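PDB 2VSH: 2-c-methyl-d-erythritol 4-phosphate cytidylyltransferase from Streptococcus pneumoniae, which transfers the cytidylyl group of CTP to D-ribitol 5-phosphate, giving the CDP-activated ribitol used for teichoic acid precursors. Local coordinates for residues Gln132-Val137 against Asp207-Lys212; Val52-Asp57 against Ile77-Gly82; His1-Gly6 against Pro45-Ile50; Asp181-Leu186 against Cys198-Ile203; Thr139-Val144 against Leu165-Thr170. All blocks are in the same frame, centred on the assembly; numbering follows the deposited sequence.

Contact 1 (Gln132-Val137 against Asp207-Lys212); sequences QNHDAV and DVALAK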
# COMPACT_ATOMS: atom_id res chain seq x y z
N GLN A 132 -3.64 20.86 19.39
CA GLN A 132 -4.11 21.99 20.19
C GLN A 132 -5.54 22.38 19.82
O GLN A 132 -6.33 22.71 20.70
CB GLN A 132 -3.18 23.20 20.06
CG GLN A 132 -1.75 22.91 20.52
CD GLN A 132 -0.80 24.08 20.29
OE1 GLN A 132 -1.21 25.24 20.15
NE2 GLN A 132 0.50 23.78 20.26
N ASN A 133 -5.89 22.32 18.54
CA ASN A 133 -7.23 22.73 18.13
C ASN A 133 -8.12 21.61 17.59
O ASN A 133 -9.19 21.87 17.05
CB ASN A 133 -7.16 23.91 17.14
CG ASN A 133 -5.77 24.10 16.57
OD1 ASN A 133 -5.12 23.12 16.14
ND2 ASN A 133 -5.28 25.33 16.58
N HIS A 134 -7.69 20.36 17.76
CA HIS A 134 -8.52 19.25 17.31
C HIS A 134 -8.59 18.15 18.36
O HIS A 134 -7.88 18.19 19.36
CB HIS A 134 -8.03 18.74 15.96
CG HIS A 134 -7.92 19.82 14.92
ND1 HIS A 134 -9.03 20.38 14.31
CD2 HIS A 134 -6.85 20.48 14.42
CE1 HIS A 134 -8.64 21.31 13.46
NE2 HIS A 134 -7.32 21.39 13.50
N ASP A 135 -9.49 17.19 18.16
CA ASP A 135 -9.64 16.09 19.12
C ASP A 135 -8.48 15.12 18.99
O ASP A 135 -7.95 14.63 20.00
CB ASP A 135 -10.98 15.39 18.92
CG ASP A 135 -12.15 16.28 19.28
OD1 ASP A 135 -12.09 16.91 20.34
OD2 ASP A 135 -13.11 16.34 18.51
N ALA A 136 -8.07 14.87 17.75
CA ALA A 136 -6.94 13.98 17.49
C ALA A 136 -6.26 14.34 16.17
O ALA A 136 -6.76 15.18 15.42
CB ALA A 136 -7.39 12.51 17.50
N VAL A 137 -5.12 13.71 15.90
CA VAL A 137 -4.37 13.96 14.67
C VAL A 137 -3.92 12.61 14.13
O VAL A 137 -3.47 11.76 14.87
CB VAL A 137 -3.09 14.83 14.93
CG1 VAL A 137 -2.42 15.23 13.60
CG2 VAL A 137 -3.44 16.06 15.74
N ASP A 207 -13.29 15.25 16.02
CA ASP A 207 -12.56 16.00 15.00
C ASP A 207 -11.10 15.54 14.91
O ASP A 207 -10.28 15.88 15.76
CB ASP A 207 -12.65 17.50 15.32
CG ASP A 207 -11.85 18.37 14.34
OD1 ASP A 207 -11.40 19.46 14.75
OD2 ASP A 207 -11.67 17.98 13.17
N VAL A 208 -10.80 14.74 13.88
CA VAL A 208 -9.45 14.21 13.68
C VAL A 208 -8.81 14.90 12.47
O VAL A 208 -9.17 14.62 11.31
CB VAL A 208 -9.43 12.67 13.50
CG1 VAL A 208 -8.00 12.14 13.55
CG2 VAL A 208 -10.29 11.95 14.56
N ALA A 209 -7.87 15.81 12.75
CA ALA A 209 -7.15 16.56 11.73
C ALA A 209 -6.13 15.67 11.02
O ALA A 209 -5.62 14.70 11.61
CB ALA A 209 -6.43 17.73 12.37
N LEU A 210 -5.84 16.01 9.76
CA LEU A 210 -4.80 15.31 9.01
C LEU A 210 -3.46 16.03 9.22
O LEU A 210 -3.38 17.25 9.06
CB LEU A 210 -5.15 15.27 7.51
CG LEU A 210 -6.50 14.62 7.13
CD1 LEU A 210 -6.71 14.64 5.61
CD2 LEU A 210 -6.62 13.21 7.69
N ALA A 211 -2.42 15.28 9.58
CA ALA A 211 -1.05 15.80 9.55
C ALA A 211 -0.32 15.18 8.36
O ALA A 211 -0.59 14.05 7.98
CB ALA A 211 -0.31 15.50 10.86
N LYS A 212 0.60 15.95 7.79
CA LYS A 212 1.33 15.54 6.60
C LYS A 212 2.41 14.56 7.01
O LYS A 212 3.30 14.90 7.80
CB LYS A 212 1.90 16.79 5.89
CG LYS A 212 2.87 16.54 4.74
CD LYS A 212 3.33 17.87 4.12
CE LYS A 212 4.80 17.85 3.65
NZ LYS A 212 5.08 16.76 2.67
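Val137 and Ala211 meet in the tightest part of this contact. Val137 CG1 lies 3.5 Å from Ala211 CB, unusually close. Both side chains pack against helix 121-133, on Asn127 and Leu130. On the other face of the sheet Ala136 CB rests on Val208 CG1 at 4.0 Å, and Phe201 of helix 197-203 covers both residues. The strands 136-142 and 208-212 run parallel here. Ala209 N donates to Ala136 O, and Ala136 N donates to Asp207 O. Asp207 O also takes Asp135 N, so two N-H groups grip one carbonyl.

The end nearer solvent is polar, held by hydrogen bonds rather than close carbon packing. Asp207 CG is anti to its own N (chi1 177°), which carries the carboxylate over to the histidine. His134 ND1 gives a nearly straight bond of 2.6 Å to Asp207 OD1. The oxygen sits in the ring plane, but the carboxylate is turned 81° from the ring. Ala209 CB covers one face of the His134 ring in a CH-pi contact, 3.8 Å from its centroid. Asp135 OD2 accepts from Asp207 N through its anti lone pair, at 2.7 Å. The second subunit packs its Phe155 on Asp207 and bonds to the backbone of Val208 and Leu210. The arrangement is the outermost parallel strand pair of the mixed sheet within this subunit, closed at its start by a His-carboxylate hydrogen bond.

Contact 2 (Val52-Asp57 against Ile77-Gly82); sequences VGVHGD and IIITKG
Val52 and Ile79 pair in parallel strands, their side chains side by side and pointing the same way. Ile79 CD1 reaches back to Val52 CB at 3.7 Å. The bend at chi2 (-64°) folds this methyl over the valine. Ile77 CG2 touches Val52 CG2 at 4.0 Å. The backbones are joined just as directly. Ile78 O accepts from Val52 N at 2.7 Å, Val52 O from Thr80 N, and Thr80 O from Val54 N, all close to straight. The last bond, Gly82 N to Val54 O at 2.6 Å, is also straight at hydrogen, but the donor stands 46° out of the carbonyl plane. At the end of its strand Lys81 runs extended and lays its CG against Gly56 CA at 3.7 Å, in the loop after the other strand. A water accepts from Gly56 N and donates weakly to Gly82 O.

Helix 59-69, the crossover of this beta-alpha-beta unit, packs Ala62 against Val54 and Ile79, while helix 33-42 packs Leu34 and Ile38 against Val52. The chemistry is thus an apolar layer beside regular main-chain bonds, giving way to glycines and water toward the probable nucleotide site, as Gly82 adjoins the CTP-binding residues that begin at Gly83.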
# COMPACT_ATOMS: atom_id res chain seq x y z
N VAL A 52 7.72 3.86 26.20
CA VAL A 52 7.81 2.78 25.21
C VAL A 52 7.08 1.53 25.70
O VAL A 52 7.44 0.95 26.73
CB VAL A 52 9.28 2.42 24.90
CG1 VAL A 52 9.37 1.61 23.60
CG2 VAL A 52 10.16 3.67 24.81
N GLY A 53 6.08 1.09 24.94
CA GLY A 53 5.32 -0.11 25.25
C GLY A 53 5.94 -1.31 24.56
O GLY A 53 5.95 -1.39 23.35
N VAL A 54 6.45 -2.24 25.35
CA VAL A 54 7.12 -3.43 24.82
C VAL A 54 6.42 -4.68 25.37
O VAL A 54 5.86 -4.65 26.46
CB VAL A 54 8.64 -3.42 25.20
CG1 VAL A 54 9.30 -4.71 24.89
CG2 VAL A 54 9.37 -2.30 24.45
N HIS A 55 6.47 -5.77 24.61
CA HIS A 55 5.99 -7.06 25.09
C HIS A 55 6.68 -7.34 26.42
O HIS A 55 7.89 -7.13 26.56
CB HIS A 55 6.29 -8.13 24.05
CG HIS A 55 5.83 -9.51 24.44
ND1 HIS A 55 6.38 -10.21 25.49
CD2 HIS A 55 4.91 -10.33 23.88
CE1 HIS A 55 5.81 -11.39 25.58
NE2 HIS A 55 4.92 -11.50 24.61
N GLY A 56 5.90 -7.80 27.40
CA GLY A 56 6.41 -8.06 28.75
C GLY A 56 7.70 -8.86 28.83
O GLY A 56 8.53 -8.62 29.71
N ASP A 57 7.88 -9.82 27.92
CA ASP A 57 9.09 -10.64 27.90
C ASP A 57 10.34 -9.89 27.43
O ASP A 57 11.45 -10.36 27.68
CB ASP A 57 8.89 -11.90 27.05
CG ASP A 57 8.01 -12.94 27.72
OD1 ASP A 57 7.32 -13.66 26.98
OD2 ASP A 57 8.00 -13.05 28.98
N ILE A 77 13.31 8.26 29.39
CA ILE A 77 12.66 7.12 28.76
C ILE A 77 12.06 6.20 29.81
O ILE A 77 12.72 5.88 30.79
CB ILE A 77 13.64 6.35 27.84
CG1 ILE A 77 14.14 7.29 26.73
CG2 ILE A 77 12.96 5.10 27.26
CD1 ILE A 77 15.45 6.91 26.10
N ILE A 78 10.80 5.82 29.61
CA ILE A 78 10.12 4.84 30.46
C ILE A 78 9.75 3.65 29.58
O ILE A 78 9.01 3.79 28.62
CB ILE A 78 8.85 5.43 31.17
CG1 ILE A 78 9.24 6.52 32.17
CG2 ILE A 78 8.04 4.34 31.86
CD1 ILE A 78 8.07 7.43 32.64
N ILE A 79 10.33 2.48 29.90
CA ILE A 79 9.90 1.21 29.30
C ILE A 79 8.76 0.62 30.13
O ILE A 79 8.88 0.48 31.35
CB ILE A 79 11.07 0.18 29.20
CG1 ILE A 79 12.31 0.82 28.54
CG2 ILE A 79 10.62 -1.07 28.41
CD1 ILE A 79 12.12 1.27 27.06
N THR A 80 7.67 0.26 29.47
CA THR A 80 6.53 -0.37 30.16
C THR A 80 5.97 -1.54 29.36
O THR A 80 6.21 -1.65 28.16
CB THR A 80 5.43 0.66 30.56
OG1 THR A 80 4.56 0.09 31.55
CG2 THR A 80 4.62 1.14 29.35
N LYS A 81 5.26 -2.43 30.05
CA LYS A 81 4.64 -3.58 29.40
C LYS A 81 3.50 -3.14 28.49
O LYS A 81 2.55 -2.50 28.94
CB LYS A 81 4.13 -4.57 30.45
CG LYS A 81 3.65 -5.88 29.87
CD LYS A 81 3.26 -6.86 30.97
CE LYS A 81 2.54 -8.06 30.37
NZ LYS A 81 2.21 -9.10 31.39
N GLY A 82 3.62 -3.48 27.21
CA GLY A 82 2.55 -3.25 26.24
C GLY A 82 1.45 -4.31 26.36
O GLY A 82 1.43 -5.11 27.30
O HOH W 1 2.95 -8.16 26.77

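Contact 3 (His1-Gly6 against Pro45-Ile50); sequences HMIYAG and PSIEKI
Tyr4 and Glu48 lie side by side, pointing the same way, with the ring and carboxylate planes 86° apart. Tyr4 CE2 approaches Glu48 CG at 3.6 Å, so the ring meets the aliphatic part of the acid. Lys49 CB comes at the ring edge, in its plane, 3.7 Å from Tyr4 CD2. Met2 crosses Glu48 at a slant. Its chain is bent at chi2 (-69°), which brings Met2 CE to 3.5 Å from Glu48 OE1. That oxygen is hydrogen-bonded to Tyr100 of helix 86-100, and Lys49 NZ is held by Glu75 O. Ile3 packs near Ile47, but Ile47 has two conformers, so the detail there is doubtful. Ala5 CB lies 4.1 Å from Ile50 CG1, next to Phe41 of helix 33-42.

Two backbone bonds join the segments. Glu48 N donates to Ile3 O at 2.7 Å, and Ala5 N donates to Lys49 O. A water accepts from Ile3 N and donates to Ser46 O at 2.7 Å. The parallel bridging of strands 3-9 and 50-54 begins at Ala5 and Ile50. The chemistry implies a mixed seam: isoleucines and alanine in one part, and in the other a tyrosine and a methionine packed on charged side chains whose polar ends bond elsewhere.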
# COMPACT_ATOMS: atom_id res chain seq x y z
N HIS A 1 0.41 22.19 29.97
CA HIS A 1 0.11 20.73 29.92
C HIS A 1 1.35 19.95 29.49
O HIS A 1 2.32 20.53 29.00
CB HIS A 1 -1.06 20.44 28.97
CG HIS A 1 -0.83 20.94 27.57
ND1 HIS A 1 -0.35 20.13 26.56
CD2 HIS A 1 -1.00 22.17 27.03
CE1 HIS A 1 -0.24 20.84 25.45
NE2 HIS A 1 -0.63 22.08 25.70
N MET A 2 1.32 18.64 29.69
CA MET A 2 2.43 17.79 29.28
C MET A 2 2.23 17.20 27.90
O MET A 2 1.09 16.98 27.48
CB MET A 2 2.64 16.67 30.29
CG MET A 2 2.91 17.10 31.72
SD MET A 2 4.53 17.89 31.89
CE MET A 2 4.93 17.35 33.54
N ILE A 3 3.33 16.93 27.21
CA ILE A 3 3.31 16.19 25.96
C ILE A 3 4.27 15.01 26.11
O ILE A 3 5.44 15.18 26.46
CB ILE A 3 3.75 17.04 24.74
CG1 ILE A 3 2.87 18.29 24.60
CG2 ILE A 3 3.69 16.21 23.47
CD1 ILE A 3 3.48 19.38 23.72
N TYR A 4 3.75 13.81 25.86
CA TYR A 4 4.53 12.58 25.95
C TYR A 4 4.65 11.94 24.58
O TYR A 4 3.79 12.13 23.72
CB TYR A 4 3.86 11.61 26.93
CG TYR A 4 3.76 12.18 28.35
CD1 TYR A 4 2.62 12.86 28.77
CD2 TYR A 4 4.82 12.06 29.23
CE1 TYR A 4 2.53 13.39 30.08
CE2 TYR A 4 4.75 12.59 30.51
CZ TYR A 4 3.61 13.25 30.94
OH TYR A 4 3.56 13.77 32.20
N ALA A 5 5.73 11.19 24.37
CA ALA A 5 5.79 10.29 23.24
C ALA A 5 5.36 8.92 23.73
O ALA A 5 5.76 8.50 24.83
CB ALA A 5 7.19 10.24 22.62
N GLY A 6 4.54 8.25 22.92
CA GLY A 6 4.07 6.88 23.19
C GLY A 6 4.53 5.96 22.07
O GLY A 6 3.88 5.85 21.02
N PRO A 45 12.34 19.45 22.30
CA PRO A 45 12.30 20.05 23.64
C PRO A 45 10.94 20.00 24.34
O PRO A 45 10.90 20.10 25.56
CB PRO A 45 12.74 21.49 23.40
CG PRO A 45 12.45 21.76 21.98
CD PRO A 45 12.69 20.45 21.28
N SER A 46 9.85 19.85 23.59
CA SER A 46 8.51 19.95 24.22
C SER A 46 7.98 18.61 24.78
O SER A 46 6.91 18.57 25.39
CB SER A 46 7.50 20.62 23.29
OG SER A 46 7.20 19.81 22.16
N ILE A 47 8.74 17.53 24.60
CA ILE A 47 8.37 16.20 25.09
C ILE A 47 8.85 16.00 26.53
O ILE A 47 10.04 16.14 26.81
CB ILE A 47 8.98 15.08 24.19
CG1 ILE A 47 8.47 15.17 22.74
CG2 ILE A 47 8.74 13.66 24.77
CD1 ILE A 47 6.99 14.87 22.55
N GLU A 48 7.93 15.67 27.43
CA GLU A 48 8.25 15.41 28.83
C GLU A 48 8.95 14.05 29.02
O GLU A 48 10.07 13.99 29.52
CB GLU A 48 6.98 15.50 29.68
CG GLU A 48 7.17 15.24 31.17
CD GLU A 48 7.98 16.29 31.92
OE1 GLU A 48 8.14 16.11 33.16
OE2 GLU A 48 8.46 17.29 31.33
N LYS A 49 8.29 12.96 28.63
CA LYS A 49 8.88 11.62 28.72
C LYS A 49 8.61 10.89 27.43
O LYS A 49 7.64 11.19 26.75
CB LYS A 49 8.28 10.80 29.87
CG LYS A 49 8.61 11.27 31.26
CD LYS A 49 10.09 11.19 31.56
CE LYS A 49 10.37 11.39 33.03
NZ LYS A 49 11.71 11.99 33.23
N ILE A 50 9.44 9.89 27.14
CA ILE A 50 9.23 8.99 26.02
C ILE A 50 8.89 7.63 26.60
O ILE A 50 9.71 6.99 27.25
CB ILE A 50 10.50 8.90 25.13
CG1 ILE A 50 10.78 10.27 24.52
CG2 ILE A 50 10.28 7.88 24.03
CD1 ILE A 50 12.23 10.49 24.15
O HOH W 2 5.62 18.54 27.73

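Contact 4 (Asp181-Leu186 against Cys198-Ile203); sequences DLYGSL and CKIFVI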
# COMPACT_ATOMS: atom_id res chain seq x y z
N ASP A 181 -11.26 7.62 27.98
CA ASP A 181 -12.71 7.70 28.01
C ASP A 181 -13.40 6.98 26.84
O ASP A 181 -14.33 6.20 27.05
CB ASP A 181 -13.15 9.16 28.10
CG ASP A 181 -12.79 9.80 29.44
OD1 ASP A 181 -12.48 9.03 30.38
OD2 ASP A 181 -12.82 11.04 29.56
N LEU A 182 -12.94 7.24 25.62
CA LEU A 182 -13.57 6.66 24.43
C LEU A 182 -13.31 5.16 24.30
O LEU A 182 -14.22 4.39 23.99
CB LEU A 182 -13.07 7.36 23.17
CG LEU A 182 -13.47 8.82 22.99
CD1 LEU A 182 -12.94 9.27 21.66
CD2 LEU A 182 -15.00 9.00 23.09
N TYR A 183 -12.06 4.76 24.52
CA TYR A 183 -11.68 3.35 24.47
C TYR A 183 -12.40 2.55 25.53
O TYR A 183 -12.82 1.42 25.29
CB TYR A 183 -10.17 3.23 24.65
CG TYR A 183 -9.62 1.82 24.62
CD1 TYR A 183 -9.60 1.09 23.43
CD2 TYR A 183 -9.11 1.22 25.77
CE1 TYR A 183 -9.09 -0.20 23.40
CE2 TYR A 183 -8.59 -0.07 25.74
CZ TYR A 183 -8.59 -0.77 24.56
OH TYR A 183 -8.07 -2.05 24.53
N GLY A 184 -12.56 3.16 26.71
CA GLY A 184 -13.23 2.54 27.84
C GLY A 184 -14.69 2.26 27.59
O GLY A 184 -15.28 1.42 28.26
N SER A 185 -15.29 2.98 26.63
CA SER A 185 -16.72 2.86 26.33
C SER A 185 -17.02 1.73 25.34
O SER A 185 -18.17 1.54 24.95
CB SER A 185 -17.25 4.18 25.78
OG SER A 185 -16.88 4.33 24.42
N LEU A 186 -15.99 0.98 24.94
CA LEU A 186 -16.14 -0.04 23.90
C LEU A 186 -16.26 -1.43 24.48
O LEU A 186 -15.60 -1.75 25.45
CB LEU A 186 -14.96 0.01 22.92
CG LEU A 186 -14.72 1.31 22.13
CD1 LEU A 186 -13.43 1.23 21.32
CD2 LEU A 186 -15.91 1.67 21.24
N CYS A 198 -7.22 6.35 15.92
CA CYS A 198 -7.97 7.42 15.26
C CYS A 198 -9.40 7.00 14.87
O CYS A 198 -10.33 7.81 14.97
CB CYS A 198 -7.21 7.96 14.05
SG CYS A 198 -5.70 8.86 14.57
N LYS A 199 -9.57 5.76 14.45
CA LYS A 199 -10.91 5.20 14.13
C LYS A 199 -11.90 5.35 15.29
O LYS A 199 -13.07 5.65 15.08
CB LYS A 199 -10.78 3.73 13.71
CG LYS A 199 -12.08 2.98 13.42
CD LYS A 199 -12.95 3.68 12.38
CE LYS A 199 -14.18 2.87 12.02
NZ LYS A 199 -13.84 1.69 11.16
N ILE A 200 -11.42 5.16 16.51
CA ILE A 200 -12.25 5.28 17.71
C ILE A 200 -12.74 6.71 17.86
O ILE A 200 -13.90 6.93 18.16
CB ILE A 200 -11.50 4.84 18.98
CG1 ILE A 200 -11.08 3.36 18.88
CG2 ILE A 200 -12.34 5.07 20.25
CD1 ILE A 200 -10.14 2.94 20.00
N PHE A 201 -11.85 7.69 17.65
CA PHE A 201 -12.24 9.10 17.68
C PHE A 201 -13.22 9.41 16.54
O PHE A 201 -14.24 10.07 16.75
CB PHE A 201 -11.00 10.03 17.62
CG PHE A 201 -10.22 10.12 18.93
CD1 PHE A 201 -9.34 9.10 19.30
CD2 PHE A 201 -10.35 11.22 19.76
CE1 PHE A 201 -8.60 9.16 20.51
CE2 PHE A 201 -9.63 11.31 20.98
CZ PHE A 201 -8.75 10.26 21.35
N VAL A 202 -12.92 8.92 15.33
CA VAL A 202 -13.77 9.18 14.15
C VAL A 202 -15.21 8.67 14.33
O VAL A 202 -16.18 9.41 14.10
CB VAL A 202 -13.09 8.64 12.85
CG1 VAL A 202 -14.04 8.61 11.68
CG2 VAL A 202 -11.88 9.48 12.50
N ILE A 203 -15.34 7.43 14.78
CA ILE A 203 -16.66 6.80 14.95
C ILE A 203 -17.47 7.39 16.10
O ILE A 203 -18.70 7.31 16.11
CB ILE A 203 -16.56 5.24 15.04
CG1 ILE A 203 -17.91 4.60 14.70
CG2 ILE A 203 -16.04 4.76 16.41
CD1 ILE A 203 -17.83 3.12 14.40
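Leu182 and Ile200 bring together two helices, 176-184 and 197-203, that pack beside the mixed sheet of this GT-A-type nucleotidyltransferase fold. The contact is purely apolar, with no hydrogen bond between the segments. The CA atoms of Leu182 and Ile200 are 7.0 Å apart.

Ile200 can be followed outward. Its CB points toward helix 176-184 and splits into two branches. CG2, anti to the backbone N, meets Leu182 CB at 3.8 Å. The other branch starts with Ile200 CG1, which lies 4.0 Å from Leu186 CD1. At its end, CD1 touches both Leu186 CD1 and Tyr183 CD1. This methyl, Ile200 CD1, comes to the tyrosine at the ring edge, near its plane, 3.9 Å from Tyr183 CD1. Ile200 thus fits against three residues, Leu182 and Tyr183 of the last turn of helix 176-184 and Leu186 just after it.

Phe201, the next residue, takes the tip of Leu182. The two side chains cross at about a right angle. Leu182 CD1 stands over one face of the ring, offset toward the rim, in a CH-pi contact. Phe201 also meets the ring of Phe174 and packs on Val208 and Ala136 of the sheet.

Tyr183 leads toward the nucleotide site: its ring takes a cation-pi contact from Lys191, and its OH makes a weak hydrogen bond with Thr88, a CTP-binding residue. At the end of helix 176-184 the chain is held by Leu182 O, which accepts from Ser185 N and, at 2.7 Å, from Ser185 OG, both from the same face of its carbonyl plane.

Contact 5 (Thr139-Val144 against Leu165-Thr170); sequences TVVEAV and LYQGQT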
# COMPACT_ATOMS: atom_id res chain seq x y z
N THR A 139 -1.43 11.08 11.11
CA THR A 139 -0.43 11.39 10.10
C THR A 139 -0.66 10.53 8.87
O THR A 139 -0.63 9.29 8.94
CB THR A 139 1.00 11.23 10.62
OG1 THR A 139 1.13 11.86 11.89
CG2 THR A 139 1.98 11.88 9.69
N VAL A 140 -0.88 11.20 7.75
CA VAL A 140 -1.21 10.53 6.51
C VAL A 140 -0.43 11.09 5.31
O VAL A 140 0.10 12.20 5.37
CB VAL A 140 -2.73 10.62 6.20
CG1 VAL A 140 -3.57 10.10 7.37
CG2 VAL A 140 -3.14 12.06 5.85
N VAL A 141 -0.39 10.30 4.24
CA VAL A 141 0.07 10.75 2.93
C VAL A 141 -1.02 10.41 1.90
O VAL A 141 -1.88 9.56 2.16
CB VAL A 141 1.41 10.07 2.50
CG1 VAL A 141 2.56 10.60 3.33
CG2 VAL A 141 1.34 8.55 2.59
N GLU A 142 -1.00 11.06 0.75
CA GLU A 142 -1.90 10.68 -0.33
C GLU A 142 -1.69 9.22 -0.72
O GLU A 142 -0.55 8.78 -0.89
CB GLU A 142 -1.72 11.57 -1.56
CG GLU A 142 -2.15 13.00 -1.34
CD GLU A 142 -2.01 13.87 -2.58
OE1 GLU A 142 -1.75 13.32 -3.68
OE2 GLU A 142 -2.17 15.10 -2.45
N ALA A 143 -2.79 8.48 -0.84
CA ALA A 143 -2.74 7.08 -1.26
C ALA A 143 -2.31 7.02 -2.72
O ALA A 143 -2.82 7.78 -3.55
CB ALA A 143 -4.09 6.42 -1.05
N VAL A 144 -1.36 6.13 -3.02
CA VAL A 144 -0.84 5.97 -4.38
C VAL A 144 -1.23 4.60 -4.94
O VAL A 144 -1.27 4.41 -6.16
CB VAL A 144 0.69 6.21 -4.43
CG1 VAL A 144 1.27 5.85 -5.81
CG2 VAL A 144 1.02 7.65 -4.10
N LEU A 165 -8.68 9.43 -0.71
CA LEU A 165 -8.01 8.38 0.04
C LEU A 165 -6.58 8.76 0.42
O LEU A 165 -5.87 9.41 -0.34
CB LEU A 165 -8.03 7.05 -0.72
CG LEU A 165 -9.41 6.48 -1.11
CD1 LEU A 165 -9.27 5.18 -1.93
CD2 LEU A 165 -10.32 6.25 0.11
N TYR A 166 -6.20 8.36 1.62
CA TYR A 166 -4.89 8.65 2.18
C TYR A 166 -4.35 7.36 2.76
O TYR A 166 -5.12 6.52 3.22
CB TYR A 166 -5.01 9.71 3.28
CG TYR A 166 -5.44 11.08 2.75
CD1 TYR A 166 -6.79 11.39 2.58
CD2 TYR A 166 -4.49 12.04 2.41
CE1 TYR A 166 -7.19 12.62 2.08
CE2 TYR A 166 -4.88 13.29 1.93
CZ TYR A 166 -6.23 13.57 1.77
OH TYR A 166 -6.62 14.80 1.28
N GLN A 167 -3.03 7.18 2.69
CA GLN A 167 -2.38 6.10 3.40
C GLN A 167 -2.11 6.56 4.84
O GLN A 167 -1.48 7.60 5.07
CB GLN A 167 -1.07 5.69 2.72
CG GLN A 167 -0.21 4.72 3.53
CD GLN A 167 1.23 4.67 3.07
OE1 GLN A 167 2.15 5.11 3.78
NE2 GLN A 167 1.45 4.15 1.87
N GLY A 168 -2.62 5.79 5.79
CA GLY A 168 -2.48 6.10 7.21
C GLY A 168 -1.09 5.74 7.68
O GLY A 168 -0.60 4.65 7.41
N GLN A 169 -0.46 6.67 8.39
CA GLN A 169 0.84 6.42 8.99
C GLN A 169 0.72 6.69 10.48
O GLN A 169 -0.39 6.74 11.00
CB GLN A 169 1.90 7.33 8.37
CG GLN A 169 2.00 7.25 6.84
CD GLN A 169 3.16 8.09 6.29
OE1 GLN A 169 3.50 9.15 6.83
NE2 GLN A 169 3.78 7.61 5.22
N THR A 170 1.85 6.82 11.16
CA THR A 170 1.88 7.41 12.49
C THR A 170 2.92 8.54 12.46
O THR A 170 3.75 8.56 11.57
CB THR A 170 2.09 6.36 13.62
OG1 THR A 170 3.44 5.90 13.66
CG2 THR A 170 1.11 5.17 13.49
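Strands 139-142 and 165-169 run antiparallel with their axes 140° apart, and four backbone bonds join Thr139, Val141 and Ala143 to Gln169, Gln167 and Leu165. Val141 and Gln167 are the hydrogen-bonded pair: Val141 O accepts from Gln167 N at 2.7 Å, and Gln167 O from Val141 N. The bond from Ala143 N to Leu165 O is longer, 3.3 Å, and its donor stands above the carbonyl plane.

Val141 and Gln167 lie side by side, and Val141 CG2 is 3.7 Å from Gln167 OE1. Gln169 crosses Val141 at about a right angle, and Gln169 NE2 is 3.7 Å from Val141 CG1 and CG2. NE2 makes a weak bond to Gln167 OE1 and a further bond to Glu214 O. On the other face, Val140 CG1 is anti to the carbonyl carbon (chi1 -54°), which puts CG2 3.7 Å from Tyr166 CD2. Val141 O lies at the edge of that ring. Ala143 CB meets Leu165 CB at 4.0 Å.

Thr139 OG1 bonds to Pro171 O and to Asn127 of helix 121-133. Strand 208-212 lies next to strand 136-142 on the side away from 165-175, with Leu210 on Val140 and Tyr166. Leu165 and Tyr166 pair antiparallel with a strand of the second subunit, so the sheet continues across the dimer.

How the contacts relate
Contacts 1, 2, 3 and 5 all belong to one mixed sheet, while contact 4 packs helices beside it. Contacts 4 and 5 are buried; the other three are partly buried. Contact 4 is purely apolar. Contacts 2 and 5 rest on regular backbone bonds, and contact 1 adds a His-carboxylate bond at its exposed end. Contacts 1 and 5 share strand 136-142, parallel in the first and antiparallel in the second, and a backbone hydrogen bond from Val140 N to Ala211 O joins them. Another, Ile78 N to Ile50 O, joins contacts 2 and 3. Contact 2 lies across the chain's centre from contacts 1 and 5. Contact 4 touches contact 1 through Val202 and Val208. Contacts 1, 4 and 5 also reach the second subunit.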